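Local coordinates for periplasmic binding protein (PDB 5GJ3) that binds two heme molecules in the periplasm and probably hands heme to a membrane transporter of a bacterial heme-acquisition system, at residues D14-E17 with I18-L22; T36-P39 with E40-M44. All coordinates share one frame; numbering follows the deposited sequence.

Interaction 1 of 2, residues D14-E17 with I18-L22; sequences DITE and IIFAL. With ZN (zinc ion), chain D.
Helix 13-21, the helix of the beta-alpha-beta unit that joins strand 8-10 to strand 28-31, turns here through D14, I15, T16 and E17 into I18, I19, F20 and A21. Four successive i to i+4 bonds carry it: D14 O receives I18 N at 3.1 Å, and the series runs on through I15 O with I19 N, T16 O with F20 N, and E17 O with A21 N. The bond from F20 N to T16 O is nearly straight, at 171°, whereas that from I18 N to D14 O bends to 143°.

Two pairs of side chains add to the backbone bonds. I15 CG2, which stands opposite the backbone N, meets I19 CD1 at 4.2 Å, the two chains crossing at a slant. T16 and F20 run side by side: methyl CG2 of T16 lies 3.9 Å from F20 CE2, while T16 O sits in the plane of the ring at its edge, 3.4 Å from CD2.

In this alpha/beta lobe of the periplasmic binding protein, the helix also delivers a metal ligand close to its N-terminal end. D14 OD2 binds zinc at 2.1 Å, with D70, D94 and a water completing the site. The water, itself 1.9 Å from the zinc, can also donate to D14 OD1 (3.1 Å), and K104 bonds to OD2, so both carboxylate oxygens have partners. Farther along, the buried carboxylate of E17 forms a salt bridge with R249, and T16 OG1 bonds to S10 and N12. I18 and I19 pack against V108 of helix 100-111.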
ATOM      1  N   ASP A  14      -3.477  -6.626   1.718  1.00 18.36           N
ATOM      2  CA  ASP A  14      -4.586  -5.845   1.173  1.00 17.83           C
ATOM      3  C   ASP A  14      -5.906  -6.642   0.905  1.00 18.80           C
ATOM      4  O   ASP A  14      -7.045  -6.144   1.129  1.00 16.81           O
ATOM      5  CB  ASP A  14      -4.134  -5.070  -0.087  1.00 21.85           C
ATOM      6  CG  ASP A  14      -3.560  -5.968  -1.204  1.00 23.52           C
ATOM      7  OD1 ASP A  14      -3.115  -7.120  -0.943  1.00 25.26           O
ATOM      8  OD2 ASP A  14      -3.530  -5.499  -2.378  1.00 24.25           O
ATOM      9  N   ILE A  15      -5.755  -7.903   0.482  1.00 17.47           N
ATOM     10  CA  ILE A  15      -6.897  -8.836   0.378  1.00 15.69           C
ATOM     11  C   ILE A  15      -7.519  -9.109   1.759  1.00 15.80           C
ATOM     12  O   ILE A  15      -8.745  -9.031   1.933  1.00 17.66           O
ATOM     13  CB  ILE A  15      -6.423 -10.139  -0.273  1.00 15.41           C
ATOM     14  CG1 ILE A  15      -5.855  -9.801  -1.664  1.00 15.46           C
ATOM     15  CG2 ILE A  15      -7.592 -11.123  -0.344  1.00 16.77           C
ATOM     16  CD1 ILE A  15      -6.854  -9.144  -2.617  1.00 15.34           C
ATOM     17  N   THR A  16      -6.673  -9.365   2.747  1.00 15.16           N
ATOM     18  CA  THR A  16      -7.152  -9.557   4.129  1.00 16.05           C
ATOM     19  C   THR A  16      -7.973  -8.345   4.612  1.00 16.82           C
ATOM     20  O   THR A  16      -9.088  -8.491   5.098  1.00 16.91           O
ATOM     21  CB  THR A  16      -5.967  -9.791   5.061  1.00 14.88           C
ATOM     22  OG1 THR A  16      -5.253 -10.961   4.650  1.00 16.58           O
ATOM     23  CG2 THR A  16      -6.397  -9.893   6.557  1.00 16.30           C
ATOM     24  N   GLU A  17      -7.441  -7.145   4.411  1.00 17.02           N
ATOM     25  CA  GLU A  17      -8.114  -5.914   4.815  1.00 16.58           C
ATOM     26  C   GLU A  17      -9.473  -5.828   4.149  1.00 16.83           C
ATOM     27  O   GLU A  17     -10.464  -5.413   4.758  1.00 17.89           O
ATOM     28  CB  GLU A  17      -7.270  -4.697   4.437  1.00 17.59           C
ATOM     29  CG  GLU A  17      -8.032  -3.389   4.544  1.00 20.91           C
ATOM     30  CD  GLU A  17      -7.122  -2.143   4.545  1.00 24.38           C
ATOM     31  OE1 GLU A  17      -5.866  -2.240   4.593  1.00 26.34           O
ATOM     32  OE2 GLU A  17      -7.684  -1.049   4.538  1.00 25.31           O
ATOM     33  N   ILE A  18      -9.535  -6.245   2.888  1.00 17.19           N
ATOM     34  CA  ILE A  18     -10.760  -6.142   2.139  1.00 15.31           C
ATOM     35  C   ILE A  18     -11.779  -7.202   2.716  1.00 16.16           C
ATOM     36  O   ILE A  18     -12.958  -6.918   2.782  1.00 15.54           O
ATOM     37  CB  ILE A  18     -10.528  -6.431   0.627  1.00 16.86           C
ATOM     38  CG1 ILE A  18      -9.866  -5.220  -0.068  1.00 16.97           C
ATOM     39  CG2 ILE A  18     -11.866  -6.775  -0.037  1.00 14.63           C
ATOM     40  CD1 ILE A  18      -9.333  -5.574  -1.452  1.00 19.10           C
ATOM     41  N   ILE A  19     -11.328  -8.398   3.098  1.00 15.79           N
ATOM     42  CA  ILE A  19     -12.264  -9.420   3.629  1.00 17.14           C
ATOM     43  C   ILE A  19     -12.911  -8.845   4.906  1.00 19.11           C
ATOM     44  O   ILE A  19     -14.142  -8.972   5.097  1.00 18.95           O
ATOM     45  CB  ILE A  19     -11.544 -10.757   3.941  1.00 16.57           C
ATOM     46  CG1 ILE A  19     -11.055 -11.431   2.628  1.00 15.17           C
ATOM     47  CG2 ILE A  19     -12.438 -11.740   4.720  1.00 16.06           C
ATOM     48  CD1 ILE A  19      -9.916 -12.428   2.876  1.00 16.37           C
ATOM     49  N   PHE A  20     -12.067  -8.259   5.775  1.00 17.87           N
ATOM     50  CA  PHE A  20     -12.565  -7.654   7.031  1.00 19.23           C
ATOM     51  C   PHE A  20     -13.499  -6.468   6.734  1.00 18.44           C
ATOM     52  O   PHE A  20     -14.543  -6.360   7.342  1.00 21.38           O
ATOM     53  CB  PHE A  20     -11.396  -7.252   7.971  1.00 18.54           C
ATOM     54  CG  PHE A  20     -10.854  -8.412   8.802  1.00 19.13           C
ATOM     55  CD1 PHE A  20     -11.399  -8.702  10.053  1.00 19.16           C
ATOM     56  CD2 PHE A  20      -9.797  -9.177   8.343  1.00 17.05           C
ATOM     57  CE1 PHE A  20     -10.926  -9.759  10.799  1.00 20.21           C
ATOM     58  CE2 PHE A  20      -9.304 -10.232   9.089  1.00 19.13           C
ATOM     59  CZ  PHE A  20      -9.881 -10.536  10.322  1.00 21.05           C
ATOM     60  N   ALA A  21     -13.192  -5.644   5.729  1.00 18.56           N
ATOM     61  CA  ALA A  21     -14.061  -4.509   5.373  1.00 18.71           C
ATOM     62  C   ALA A  21     -15.398  -4.926   4.823  1.00 21.36           C
ATOM     63  O   ALA A  21     -16.414  -4.163   4.902  1.00 20.41           O
ATOM     64  CB  ALA A  21     -13.353  -3.571   4.390  1.00 18.68           C
ATOM     65  N   LEU A  22     -15.451  -6.131   4.247  1.00 20.57           N
ATOM     66  CA  LEU A  22     -16.721  -6.636   3.723  1.00 21.53           C
ATOM     67  C   LEU A  22     -17.578  -7.297   4.824  1.00 23.72           C
ATOM     68  O   LEU A  22     -18.717  -7.728   4.573  1.00 27.33           O
ATOM     69  CB  LEU A  22     -16.470  -7.643   2.561  1.00 20.74           C
ATOM     70  CG  LEU A  22     -16.015  -7.073   1.225  1.00 20.81           C
ATOM     71  CD1 LEU A  22     -15.440  -8.150   0.279  1.00 20.00           C
ATOM     72  CD2 LEU A  22     -17.138  -6.290   0.529  1.00 21.99           C
TER
HETATM   73 ZN    ZN D 403      -2.078  -6.595  -3.482  1.00 30.05          ZN
HETATM   74  O   HOH W   1      -0.508  -7.414  -2.666  1.00 25.31           O

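Interaction 2 of 2, residues T36-P39 with E40-M44; sequences TYPP and ERTKM
A chi1 of 63° sets T42 OG1 between its own backbone N and carbonyl carbon, and the same torsion leaves methyl CG2 opposite that carbon. Both branches therefore lie near the P38 carbonyl: CG2 is 3.6 Å from P38 O and 4.0 Å from Y37 O. The hydroxyl of T42 has its polar partner just upstream, in a hydrogen bond with A35 O.

P38 stands at the N-cap of helix 39-42, after a cis peptide bond, and P39 is the first helical residue. P38 O takes two backbone donors. T42 N reaches it at 3.1 Å in an almost linear bond of 171°; R41 N, also at 3.1 Å, comes from above the carbonyl plane and is more bent, at 136°. The next bond, K43 N to P39 O, continues the turn.

K43 CG sits between its backbone N and carbonyl carbon, which sets it beside P39 O, at 3.4 Å. From there the K43 chain runs on extended, and E40, bent at chi2, brings its carboxylate to NZ. K43 NZ meets E40 OE1 at 3.0 Å, from above the carboxylate plane.

Proline has no N-H to give, and P39 in the first turn needs none, since that position has no helical acceptor before it. The exposed E40-K43 salt bridge is at the surface, where solvent would be expected to weaken its electrostatic pull.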
ATOM      1  N   THR A  36      -1.575  -6.323   8.363  1.00 23.53           N
ATOM      2  CA  THR A  36      -1.521  -5.533   9.627  1.00 23.92           C
ATOM      3  C   THR A  36      -2.835  -4.729   9.857  1.00 25.07           C
ATOM      4  O   THR A  36      -2.862  -3.886  10.746  1.00 26.29           O
ATOM      5  CB  THR A  36      -0.364  -4.521   9.557  1.00 22.41           C
ATOM      6  OG1 THR A  36      -0.472  -3.853   8.304  1.00 23.61           O
ATOM      7  CG2 THR A  36       1.005  -5.163   9.636  1.00 22.26           C
ATOM      8  N   TYR A  37      -3.904  -4.969   9.072  1.00 23.61           N
ATOM      9  CA  TYR A  37      -5.202  -4.284   9.261  1.00 24.21           C
ATOM     10  C   TYR A  37      -6.455  -5.175   9.081  1.00 25.93           C
ATOM     11  O   TYR A  37      -6.585  -5.791   8.023  1.00 24.13           O
ATOM     12  CB  TYR A  37      -5.337  -3.106   8.297  1.00 25.35           C
ATOM     13  CG  TYR A  37      -6.441  -2.141   8.700  1.00 25.47           C
ATOM     14  CD1 TYR A  37      -6.184  -1.096   9.594  1.00 24.76           C
ATOM     15  CD2 TYR A  37      -7.754  -2.306   8.234  1.00 25.97           C
ATOM     16  CE1 TYR A  37      -7.203  -0.239   9.977  1.00 25.39           C
ATOM     17  CE2 TYR A  37      -8.789  -1.443   8.624  1.00 26.42           C
ATOM     18  CZ  TYR A  37      -8.479  -0.399   9.494  1.00 26.54           C
ATOM     19  OH  TYR A  37      -9.444   0.515   9.869  1.00 30.88           O
ATOM     20  N   PRO A  38      -7.417  -5.169  10.059  1.00 27.28           N
ATOM     21  CA  PRO A  38      -7.415  -4.395  11.366  1.00 27.24           C
ATOM     22  C   PRO A  38      -6.404  -5.029  12.333  1.00 25.44           C
ATOM     23  O   PRO A  38      -6.451  -6.261  12.535  1.00 25.48           O
ATOM     24  CB  PRO A  38      -8.862  -4.560  11.899  1.00 26.01           C
ATOM     25  CG  PRO A  38      -9.606  -5.435  10.928  1.00 26.01           C
ATOM     26  CD  PRO A  38      -8.636  -6.003   9.912  1.00 25.43           C
ATOM     27  N   PRO A  39      -5.443  -4.239  12.878  1.00 26.40           N
ATOM     28  CA  PRO A  39      -4.327  -4.910  13.604  1.00 27.43           C
ATOM     29  C   PRO A  39      -4.760  -5.732  14.847  1.00 29.37           C
ATOM     30  O   PRO A  39      -4.149  -6.775  15.161  1.00 29.33           O
ATOM     31  CB  PRO A  39      -3.405  -3.728  14.008  1.00 27.05           C
ATOM     32  CG  PRO A  39      -4.295  -2.558  14.031  1.00 24.12           C
ATOM     33  CD  PRO A  39      -5.283  -2.773  12.905  1.00 24.79           C
ATOM     34  N   GLU A  40      -5.837  -5.292  15.502  1.00 33.28           N
ATOM     35  CA  GLU A  40      -6.313  -5.981  16.711  1.00 36.99           C
ATOM     36  C   GLU A  40      -6.760  -7.417  16.390  1.00 36.04           C
ATOM     37  O   GLU A  40      -6.574  -8.322  17.206  1.00 32.72           O
ATOM     38  CB  GLU A  40      -7.436  -5.204  17.395  1.00 39.47           C
ATOM     39  CG  GLU A  40      -7.114  -3.741  17.718  1.00 54.69           C
ATOM     40  CD  GLU A  40      -5.901  -3.547  18.625  1.00 65.58           C
ATOM     41  OE1 GLU A  40      -5.714  -4.354  19.572  1.00 69.61           O
ATOM     42  OE2 GLU A  40      -5.132  -2.578  18.384  1.00 68.25           O
ATOM     43  N   ARG A  41      -7.318  -7.608  15.190  1.00 30.99           N
ATOM     44  CA  ARG A  41      -7.843  -8.913  14.760  1.00 29.07           C
ATOM     45  C   ARG A  41      -6.763  -9.771  14.116  1.00 27.55           C
ATOM     46  O   ARG A  41      -6.609 -10.928  14.491  1.00 26.33           O
ATOM     47  CB  ARG A  41      -9.100  -8.729  13.895  1.00 31.21           C
ATOM     48  CG  ARG A  41     -10.059  -7.755  14.588  1.00 42.10           C
ATOM     49  CD  ARG A  41     -11.544  -7.853  14.264  1.00 46.44           C
ATOM     50  NE  ARG A  41     -12.013  -9.234  14.246  1.00 52.18           N
ATOM     51  CZ  ARG A  41     -13.158  -9.629  13.698  1.00 52.64           C
ATOM     52  NH1 ARG A  41     -13.968  -8.741  13.140  1.00 54.60           N
ATOM     53  NH2 ARG A  41     -13.485 -10.919  13.688  1.00 52.78           N
ATOM     54  N   THR A  42      -5.950  -9.203  13.208  1.00 25.53           N
ATOM     55  CA  THR A  42      -4.970 -10.020  12.486  1.00 25.10           C
ATOM     56  C   THR A  42      -3.795 -10.468  13.359  1.00 26.87           C
ATOM     57  O   THR A  42      -3.186 -11.509  13.088  1.00 23.39           O
ATOM     58  CB  THR A  42      -4.425  -9.304  11.193  1.00 26.11           C
ATOM     59  OG1 THR A  42      -3.736  -8.112  11.568  1.00 26.59           O
ATOM     60  CG2 THR A  42      -5.572  -8.900  10.247  1.00 23.19           C
ATOM     61  N   LYS A  43      -3.478  -9.719  14.429  1.00 27.48           N
ATOM     62  CA  LYS A  43      -2.406 -10.181  15.350  1.00 29.74           C
ATOM     63  C   LYS A  43      -2.791 -11.502  16.002  1.00 29.26           C
ATOM     64  O   LYS A  43      -1.941 -12.265  16.363  1.00 29.91           O
ATOM     65  CB  LYS A  43      -2.068  -9.140  16.440  1.00 32.59           C
ATOM     66  CG  LYS A  43      -3.124  -9.014  17.523  1.00 38.58           C
ATOM     67  CD  LYS A  43      -2.908  -7.778  18.392  1.00 43.14           C
ATOM     68  CE  LYS A  43      -3.608  -7.923  19.721  1.00 46.59           C
ATOM     69  NZ  LYS A  43      -3.853  -6.549  20.242  1.00 52.38           N
ATOM     70  N   MET A  44      -4.080 -11.784  16.115  1.00 31.88           N
ATOM     71  CA  MET A  44      -4.500 -13.044  16.738  1.00 35.91           C
ATOM     72  C   MET A  44      -4.464 -14.259  15.802  1.00 33.69           C
ATOM     73  O   MET A  44      -4.816 -15.353  16.214  1.00 30.62           O
ATOM     74  CB  MET A  44      -5.904 -12.892  17.319  1.00 37.68           C
ATOM     75  CG  MET A  44      -6.050 -11.686  18.247  1.00 46.10           C
ATOM     76  SD  MET A  44      -5.125 -11.760  19.806  1.00 50.21           S
ATOM     77  CE  MET A  44      -3.437 -12.279  19.456  1.00 49.89           C
TER

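Interactions 1 and 2 lie in series along the chain: helix 13-21 comes first, strand 28-31 follows, and the loop into helix 39-42 comes next. Their centres are about 11 Å apart, on the same side of the chain's centre, and they touch directly. F20 CG packs on P38 CD at 3.5 Å, E17 CD lies 3.7 Å from Y37 CD2, and the methyl CG2 atoms of T16 and T42 meet. R249 ties the two together, bridging to E17 by charge and to the Y37 ring by cation-pi. Thus a largely buried helix carrying a zinc ligand packs against a surface turn whose T36 side chain lies about 6 Å from a bound heme.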